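Long-range contacts in aspartokinase (Arabidopsis thaliana, PDB 2CDQ), which catalyses the ATP-dependent phosphorylation of L-aspartate, the first step towards lysine, threonine, methionine and isoleucine, and binds lysine and S-adenosylmethionine as allosteric effectors: residues 339-344 and 420-425; 343-348 and 381-386; 371-376 and 385-390. All coordinates share one frame; numbering follows the deposited sequence.

Interaction 1 of 3, residues 339-344 and 420-425; sequences RNVTML and RAIISL
With chi1 at -60°, Val341 sets CG1 beside its own backbone N and CG2 between that nitrogen and the carbonyl carbon, which lays CG2 over Arg420 and sends CG1 to Ile422. Val341 CG2 rests 3.8 Å from CB of Arg420, and Val341 CG1 reaches CG1 of Ile422 at 3.9 Å. Ile422 carries CG1 beside its backbone N, and the two branched side chains meet at about a right angle. The backbones join in one antiparallel hydrogen-bonded pair: Val341 N donates to Arg420 O (2.8 Å), and Arg420 N to Val341 O (3.1 Å). Asn340, with positive phi, also faces Arg420, which makes a G1 beta bulge. Here the chain turns a corner: 332-339 belongs to one antiparallel sheet and 341-347 to another, and strands 341-344 and 420-425 run 98° apart. Beyond the pair, CB of Met343 lies 4.3 Å from CG of Arg420. The guanidinium group of Arg420 is bent away to Gln451 and the carbonyl oxygen of Lys418, while Arg339 forms a salt bridge with Glu472. The charged ends thus find their partners outside the contact, and between these two segments it is two backbone hydrogen bonds and aliphatic packing that make the join.

Interaction 2 of 3, residues 343-348 and 381-386; sequences MLDIAS and SISLTL
Leu344 and Ile346 pair with Leu384 and Ile382 in the antiparallel sheet of an ACT domain, whose helix 357-367 packs on the same face through Val361, Phe362 and Phe365. This face is the tight one. CB of Leu344 lies 3.9 Å from CD1 of Leu384, and Leu344 CD1 abuts Leu386 CD1 at 3.8 Å. Ile346 and Ile382 run alongside each other, their CD1 atoms 3.8 Å apart, while CD2 of Leu384 comes up to Ile346 CD1 from an oblique direction. Leu384 achieves this with CG between its backbone N and carbonyl carbon (chi1 58°). Four backbone hydrogen bonds knit the strands, two at the Leu344-Leu384 pair and two at the Ile346-Ile382 pair. The other face is looser and more polar: Met343, Asp345 and Ala347 stand against Thr385, Ser383 and Ser381, with Asp345 and Ala347 partly exposed. The second subunit borders this side, where its Lys459 forms a salt bridge with Asp345 OD1 and the backbone N of its Ala457 is hydrogen-bonded to Ser383 OG. Asp345 CG is anti to the backbone N (chi1 -178°), which swings the carboxylate across to strand 381-386 and leaves Asp345 OD1 3.0 Å from Ser383 OG.

Interaction 3 of 3, residues 371-376 and 385-390; sequences SVDVVA and TLDPSK. With LYS (lysine), chain C; SAM (S-adenosylmethionine), chain F.
Ser371 and Asp387 meet through side chain and backbone together. Ser371 OG is hydrogen-bonded to Asp387 OD2, which it meets from above the carboxylate plane, and also to the carbonyl oxygen of Gln354 of the second subunit; Asp387 N is bonded to Ser371 O (3.0 Å). Asp387 keeps CG beside its backbone N (chi1 -88°), which turns the carboxylate back towards the serine. The same serine reads the adenine of S-adenosylmethionine: its N donates to SAM N1 (2.8 Å), and SAM N6 donates to Ser371 O (3.1 Å), both almost straight. Ser371 O therefore accepts two N-H groups, one from the effector and one from Asp387. One peptide further on, Val372 N points at OXT of the bound lysine in a bond modelled too short to be trusted in length, and the lysine NZ donates to Asp373 O (3.0 Å).

Behind these groups lies the hairpin of strands 372-378 and 381-386. Asp373 N donates to Thr385 O and Thr385 N to Val374 O (2.9 Å); Asp373 and Val374 both face Thr385, a classic beta bulge, and Thr385 CG2 packs against Val374 CB at 3.6 Å. Farther out, Trp392 NE1 is bonded to Asp387 OD2, Lys338 forms a salt bridge with Asp373 OD1, and Ser393 OG holds SAM. Gln354, Gly356 and Ser378 of the second subunit also bond the lysine, placing it at the subunit interface. Asp373 OD2 and Asp387 OD1 stand 4.4 Å apart, the two carboxylate planes 60° apart; Lys338 probably eases their repulsion. With S-adenosylmethionine held by Ser371, just before the strand, and lysine by the strand's first residues and the other subunit, each effector's binding is likely to be felt by the other and across the dimer.

Along the chain the segments run 339-348, 371-376, 381-390 and 420-425, with interaction 3 nested inside the loop closed by interaction 1. Interactions 2 and 3 share strand 381-386 and lie in one four-stranded antiparallel sheet, ordered 372-378, 381-386, 341-347, 413-418, their centres about 11 Å apart. Interaction 1, centre to centre about 8 Å from interaction 3 and 13 Å from interaction 2, lies where the chain turns from strand 332-339, in the sheet of 420-427, into strand 341-347. Thr385 and Leu386, shared by interactions 2 and 3, also touch Val341, Thr342 and Ile422 of interaction 1. The effector-binding edge is thus physically connected to the sheet junction, a possible route for allosteric signals, and all three contacts touch the second subunit.

Interaction 1 of 3, residues 339-344 and 420-425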
# COMPACT_ATOMS: atom_id res chain seq x y z
N ARG A 339 -9.74 14.90 -8.41
CA ARG A 339 -11.19 14.77 -8.51
C ARG A 339 -11.59 13.34 -8.88
O ARG A 339 -10.80 12.61 -9.48
CB ARG A 339 -11.74 15.72 -9.59
CG ARG A 339 -11.46 17.20 -9.39
CD ARG A 339 -12.50 17.84 -8.49
NE ARG A 339 -12.43 19.29 -8.53
CZ ARG A 339 -13.25 20.11 -7.88
NH1 ARG A 339 -14.22 19.63 -7.11
NH2 ARG A 339 -13.09 21.43 -7.98
N ASN A 340 -12.81 12.95 -8.51
CA ASN A 340 -13.45 11.72 -8.98
C ASN A 340 -12.57 10.49 -9.11
O ASN A 340 -12.27 10.05 -10.22
CB ASN A 340 -14.15 11.97 -10.32
CG ASN A 340 -15.64 12.03 -10.19
OD1 ASN A 340 -16.25 13.08 -10.42
ND2 ASN A 340 -16.25 10.92 -9.80
N VAL A 341 -12.17 9.93 -7.97
CA VAL A 341 -11.38 8.71 -7.97
C VAL A 341 -12.23 7.52 -7.53
O VAL A 341 -13.22 7.68 -6.81
CB VAL A 341 -10.09 8.81 -7.11
CG1 VAL A 341 -9.19 9.93 -7.63
CG2 VAL A 341 -10.42 9.00 -5.62
N THR A 342 -11.83 6.34 -7.99
CA THR A 342 -12.49 5.10 -7.65
C THR A 342 -11.61 4.35 -6.65
O THR A 342 -10.43 4.12 -6.91
CB THR A 342 -12.72 4.26 -8.91
OG1 THR A 342 -13.58 4.99 -9.80
CG2 THR A 342 -13.35 2.91 -8.57
N MET A 343 -12.20 3.99 -5.51
CA MET A 343 -11.49 3.29 -4.45
C MET A 343 -11.96 1.86 -4.32
O MET A 343 -13.16 1.58 -4.42
CB MET A 343 -11.66 4.03 -3.11
CG MET A 343 -11.15 3.26 -1.90
SD MET A 343 -11.06 4.23 -0.38
CE MET A 343 -12.79 4.47 0.02
N LEU A 344 -11.01 0.95 -4.10
CA LEU A 344 -11.32 -0.46 -3.87
C LEU A 344 -10.82 -0.93 -2.52
O LEU A 344 -9.74 -0.55 -2.09
CB LEU A 344 -10.72 -1.35 -4.97
CG LEU A 344 -11.50 -1.40 -6.28
CD1 LEU A 344 -10.82 -0.52 -7.30
CD2 LEU A 344 -11.60 -2.82 -6.80
N ARG A 420 -15.08 9.34 -4.95
CA ARG A 420 -14.17 9.85 -3.91
C ARG A 420 -13.20 10.87 -4.51
O ARG A 420 -13.23 11.14 -5.71
CB ARG A 420 -13.37 8.72 -3.23
CG ARG A 420 -14.16 7.47 -2.85
CD ARG A 420 -15.13 7.72 -1.71
NE ARG A 420 -16.42 7.11 -2.03
CZ ARG A 420 -17.28 6.61 -1.15
NH1 ARG A 420 -17.01 6.63 0.15
NH2 ARG A 420 -18.41 6.08 -1.57
N ALA A 421 -12.33 11.42 -3.67
CA ALA A 421 -11.33 12.39 -4.10
C ALA A 421 -10.13 12.32 -3.17
O ALA A 421 -10.28 11.97 -2.00
CB ALA A 421 -11.91 13.79 -4.12
N ILE A 422 -8.95 12.65 -3.70
CA ILE A 422 -7.71 12.67 -2.92
C ILE A 422 -7.27 14.11 -2.65
O ILE A 422 -7.11 14.89 -3.59
CB ILE A 422 -6.53 11.98 -3.66
CG1 ILE A 422 -6.98 10.76 -4.49
CG2 ILE A 422 -5.39 11.68 -2.68
CD1 ILE A 422 -6.68 9.42 -3.90
N ILE A 423 -7.07 14.45 -1.38
CA ILE A 423 -6.35 15.67 -1.03
C ILE A 423 -4.93 15.26 -0.65
O ILE A 423 -4.73 14.45 0.25
CB ILE A 423 -7.02 16.45 0.14
CG1 ILE A 423 -8.38 16.99 -0.29
CG2 ILE A 423 -6.12 17.59 0.65
CD1 ILE A 423 -9.30 17.31 0.87
N SER A 424 -3.95 15.80 -1.36
CA SER A 424 -2.55 15.55 -1.04
C SER A 424 -1.94 16.77 -0.36
O SER A 424 -2.02 17.88 -0.88
CB SER A 424 -1.75 15.19 -2.29
OG SER A 424 -1.85 13.81 -2.59
N LEU A 425 -1.35 16.55 0.81
CA LEU A 425 -0.59 17.58 1.49
C LEU A 425 0.90 17.42 1.20
O LEU A 425 1.51 16.40 1.54
CB LEU A 425 -0.84 17.52 3.00
CG LEU A 425 -1.85 18.47 3.65
CD1 LEU A 425 -2.97 18.92 2.70
CD2 LEU A 425 -2.42 17.85 4.92

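Interaction 2 of 3, residues 343-348 and 381-386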
# COMPACT_ATOMS: atom_id res chain seq x y z
N MET A 343 -12.20 3.99 -5.51
CA MET A 343 -11.49 3.29 -4.45
C MET A 343 -11.96 1.86 -4.32
O MET A 343 -13.16 1.58 -4.42
CB MET A 343 -11.66 4.03 -3.11
CG MET A 343 -11.15 3.26 -1.90
SD MET A 343 -11.06 4.23 -0.38
CE MET A 343 -12.79 4.47 0.02
N LEU A 344 -11.01 0.95 -4.10
CA LEU A 344 -11.32 -0.46 -3.87
C LEU A 344 -10.82 -0.93 -2.52
O LEU A 344 -9.74 -0.55 -2.09
CB LEU A 344 -10.72 -1.35 -4.97
CG LEU A 344 -11.50 -1.40 -6.28
CD1 LEU A 344 -10.82 -0.52 -7.30
CD2 LEU A 344 -11.60 -2.82 -6.80
N ASP A 345 -11.63 -1.77 -1.87
CA ASP A 345 -11.27 -2.38 -0.59
C ASP A 345 -11.24 -3.90 -0.73
O ASP A 345 -12.20 -4.51 -1.21
CB ASP A 345 -12.26 -1.95 0.49
CG ASP A 345 -11.92 -2.52 1.86
OD1 ASP A 345 -10.75 -2.41 2.29
OD2 ASP A 345 -12.83 -3.07 2.50
N ILE A 346 -10.14 -4.50 -0.31
CA ILE A 346 -9.92 -5.94 -0.48
C ILE A 346 -9.60 -6.57 0.87
O ILE A 346 -8.47 -6.46 1.36
CB ILE A 346 -8.77 -6.19 -1.51
CG1 ILE A 346 -9.13 -5.61 -2.88
CG2 ILE A 346 -8.45 -7.68 -1.65
CD1 ILE A 346 -7.93 -5.24 -3.71
N ALA A 347 -10.59 -7.23 1.48
CA ALA A 347 -10.43 -7.79 2.83
C ALA A 347 -10.40 -9.31 2.87
O ALA A 347 -11.26 -9.97 2.30
CB ALA A 347 -11.52 -7.27 3.75
N SER A 348 -9.40 -9.85 3.56
CA SER A 348 -9.30 -11.29 3.80
C SER A 348 -8.56 -11.59 5.10
O SER A 348 -7.53 -10.98 5.38
CB SER A 348 -8.61 -12.00 2.63
OG SER A 348 -8.45 -13.39 2.88
N SER A 381 -6.75 -6.36 5.49
CA SER A 381 -7.27 -5.70 4.29
C SER A 381 -6.22 -4.88 3.59
O SER A 381 -5.27 -4.38 4.21
CB SER A 381 -8.49 -4.83 4.62
OG SER A 381 -8.11 -3.61 5.25
N ILE A 382 -6.40 -4.75 2.28
CA ILE A 382 -5.65 -3.78 1.50
C ILE A 382 -6.63 -2.92 0.69
O ILE A 382 -7.54 -3.43 0.05
CB ILE A 382 -4.43 -4.41 0.71
CG1 ILE A 382 -4.19 -3.72 -0.64
CG2 ILE A 382 -4.58 -5.93 0.53
CD1 ILE A 382 -4.71 -4.51 -1.82
N SER A 383 -6.45 -1.61 0.79
CA SER A 383 -7.30 -0.64 0.11
C SER A 383 -6.46 0.13 -0.88
O SER A 383 -5.27 0.37 -0.65
CB SER A 383 -7.94 0.31 1.12
OG SER A 383 -8.47 -0.40 2.22
N LEU A 384 -7.08 0.51 -1.99
CA LEU A 384 -6.35 1.15 -3.07
C LEU A 384 -7.26 2.05 -3.88
O LEU A 384 -8.48 1.94 -3.81
CB LEU A 384 -5.69 0.11 -3.98
CG LEU A 384 -6.52 -0.97 -4.68
CD1 LEU A 384 -7.08 -0.48 -6.00
CD2 LEU A 384 -5.65 -2.18 -4.90
N THR A 385 -6.63 2.91 -4.66
CA THR A 385 -7.35 3.90 -5.44
C THR A 385 -6.80 3.82 -6.86
O THR A 385 -5.61 3.61 -7.05
CB THR A 385 -7.19 5.29 -4.77
OG1 THR A 385 -8.46 5.95 -4.70
CG2 THR A 385 -6.20 6.16 -5.48
N LEU A 386 -7.67 3.92 -7.86
CA LEU A 386 -7.23 3.78 -9.25
C LEU A 386 -6.78 5.11 -9.83
O LEU A 386 -7.35 6.14 -9.49
CB LEU A 386 -8.35 3.19 -10.12
CG LEU A 386 -8.94 1.88 -9.62
CD1 LEU A 386 -10.19 1.53 -10.41
CD2 LEU A 386 -7.91 0.77 -9.71

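Interaction 3 of 3, residues 371-376 and 385-390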
# COMPACT_ATOMS: atom_id res chain seq x y z
N SER A 371 -3.85 0.66 -13.96
CA SER A 371 -2.87 1.26 -13.07
C SER A 371 -3.52 1.81 -11.80
O SER A 371 -4.46 2.62 -11.85
CB SER A 371 -2.08 2.36 -13.79
OG SER A 371 -1.22 3.03 -12.88
N VAL A 372 -3.01 1.34 -10.66
CA VAL A 372 -3.43 1.72 -9.31
C VAL A 372 -2.62 2.93 -8.85
O VAL A 372 -1.46 3.07 -9.22
CB VAL A 372 -3.18 0.55 -8.33
CG1 VAL A 372 -3.70 0.87 -6.92
CG2 VAL A 372 -3.80 -0.75 -8.84
N ASP A 373 -3.23 3.81 -8.05
CA ASP A 373 -2.55 5.02 -7.57
C ASP A 373 -2.12 4.90 -6.10
O ASP A 373 -0.99 4.50 -5.81
CB ASP A 373 -3.45 6.24 -7.79
CG ASP A 373 -2.78 7.56 -7.41
OD1 ASP A 373 -3.52 8.54 -7.21
OD2 ASP A 373 -1.54 7.63 -7.30
N VAL A 374 -3.03 5.23 -5.19
CA VAL A 374 -2.75 5.26 -3.75
C VAL A 374 -3.04 3.89 -3.13
O VAL A 374 -3.99 3.22 -3.52
CB VAL A 374 -3.57 6.38 -3.07
CG1 VAL A 374 -3.35 6.42 -1.58
CG2 VAL A 374 -3.23 7.72 -3.69
N VAL A 375 -2.21 3.47 -2.17
CA VAL A 375 -2.38 2.17 -1.50
C VAL A 375 -2.19 2.31 0.02
O VAL A 375 -1.30 3.04 0.48
CB VAL A 375 -1.43 1.06 -2.05
CG1 VAL A 375 -1.50 -0.21 -1.21
CG2 VAL A 375 -1.76 0.72 -3.50
N ALA A 376 -3.04 1.62 0.77
CA ALA A 376 -2.91 1.50 2.22
C ALA A 376 -3.35 0.11 2.64
O ALA A 376 -3.91 -0.64 1.84
CB ALA A 376 -3.73 2.56 2.92
N THR A 385 -6.63 2.91 -4.66
CA THR A 385 -7.35 3.90 -5.44
C THR A 385 -6.80 3.82 -6.86
O THR A 385 -5.61 3.61 -7.05
CB THR A 385 -7.19 5.29 -4.77
OG1 THR A 385 -8.46 5.95 -4.70
CG2 THR A 385 -6.20 6.16 -5.48
N LEU A 386 -7.67 3.92 -7.86
CA LEU A 386 -7.23 3.78 -9.25
C LEU A 386 -6.78 5.11 -9.83
O LEU A 386 -7.35 6.14 -9.49
CB LEU A 386 -8.35 3.19 -10.12
CG LEU A 386 -8.94 1.88 -9.62
CD1 LEU A 386 -10.19 1.53 -10.41
CD2 LEU A 386 -7.91 0.77 -9.71
N ASP A 387 -5.76 5.08 -10.68
CA ASP A 387 -5.27 6.30 -11.34
C ASP A 387 -6.44 7.21 -11.71
O ASP A 387 -7.46 6.73 -12.22
CB ASP A 387 -4.50 5.95 -12.62
CG ASP A 387 -3.02 5.69 -12.37
OD1 ASP A 387 -2.53 5.90 -11.24
OD2 ASP A 387 -2.34 5.27 -13.33
N PRO A 388 -6.31 8.53 -11.45
CA PRO A 388 -7.37 9.45 -11.86
C PRO A 388 -7.54 9.38 -13.37
O PRO A 388 -6.56 9.19 -14.09
CB PRO A 388 -6.82 10.82 -11.46
CG PRO A 388 -5.83 10.54 -10.38
CD PRO A 388 -5.21 9.22 -10.76
N SER A 389 -8.78 9.50 -13.85
CA SER A 389 -9.07 9.29 -15.28
C SER A 389 -8.36 10.27 -16.22
O SER A 389 -8.01 9.90 -17.34
CB SER A 389 -10.57 9.32 -15.53
OG SER A 389 -11.10 10.60 -15.24
N LYS A 390 -8.15 11.51 -15.77
CA LYS A 390 -7.49 12.54 -16.59
C LYS A 390 -6.05 12.16 -16.97
O LYS A 390 -5.46 12.75 -17.88
CB LYS A 390 -7.56 13.92 -15.93
CG LYS A 390 -6.47 14.25 -14.91
CD LYS A 390 -6.89 15.43 -14.05
CE LYS A 390 -5.74 16.00 -13.25
NZ LYS A 390 -5.08 17.17 -13.92
N LYS C . 2.56 0.26 -11.34
CA LYS C . 1.56 0.77 -10.39
C LYS C . 0.26 0.14 -10.83
O LYS C . 0.27 -0.89 -11.52
CB LYS C . 1.48 2.30 -10.47
CG LYS C . 1.19 3.00 -9.13
CD LYS C . 2.35 2.93 -8.16
CE LYS C . 1.96 3.50 -6.79
NZ LYS C . 1.83 5.00 -6.72
OXT LYS C . -0.81 0.65 -10.52
N SAM F . -10.03 -5.05 -21.38
CA SAM F . -9.22 -3.91 -21.78
C SAM F . -7.79 -4.30 -22.17
O SAM F . -7.22 -3.76 -23.12
OXT SAM F . -7.18 -5.17 -21.54
CB SAM F . -9.20 -2.86 -20.67
CG SAM F . -8.75 -1.46 -21.11
SD SAM F . -7.25 -0.94 -20.23
CE SAM F . -7.91 -0.56 -18.59
C5' SAM F . -6.76 0.67 -20.92
C4' SAM F . -7.85 1.72 -21.20
O4' SAM F . -8.52 2.11 -20.02
C3' SAM F . -7.26 2.99 -21.79
O3' SAM F . -8.05 3.39 -22.88
C2' SAM F . -7.33 4.04 -20.69
O2' SAM F . -7.73 5.30 -21.20
C1' SAM F . -8.40 3.50 -19.76
N9 SAM F . -8.10 3.72 -18.32
C8 SAM F . -8.82 4.52 -17.47
N7 SAM F . -8.27 4.45 -16.24
C5 SAM F . -7.22 3.61 -16.28
C6 SAM F . -6.32 3.19 -15.31
N6 SAM F . -6.41 3.63 -14.05
N1 SAM F . -5.32 2.30 -15.65
C2 SAM F . -5.22 1.85 -16.95
N3 SAM F . -6.12 2.27 -17.91
C4 SAM F . -7.10 3.14 -17.58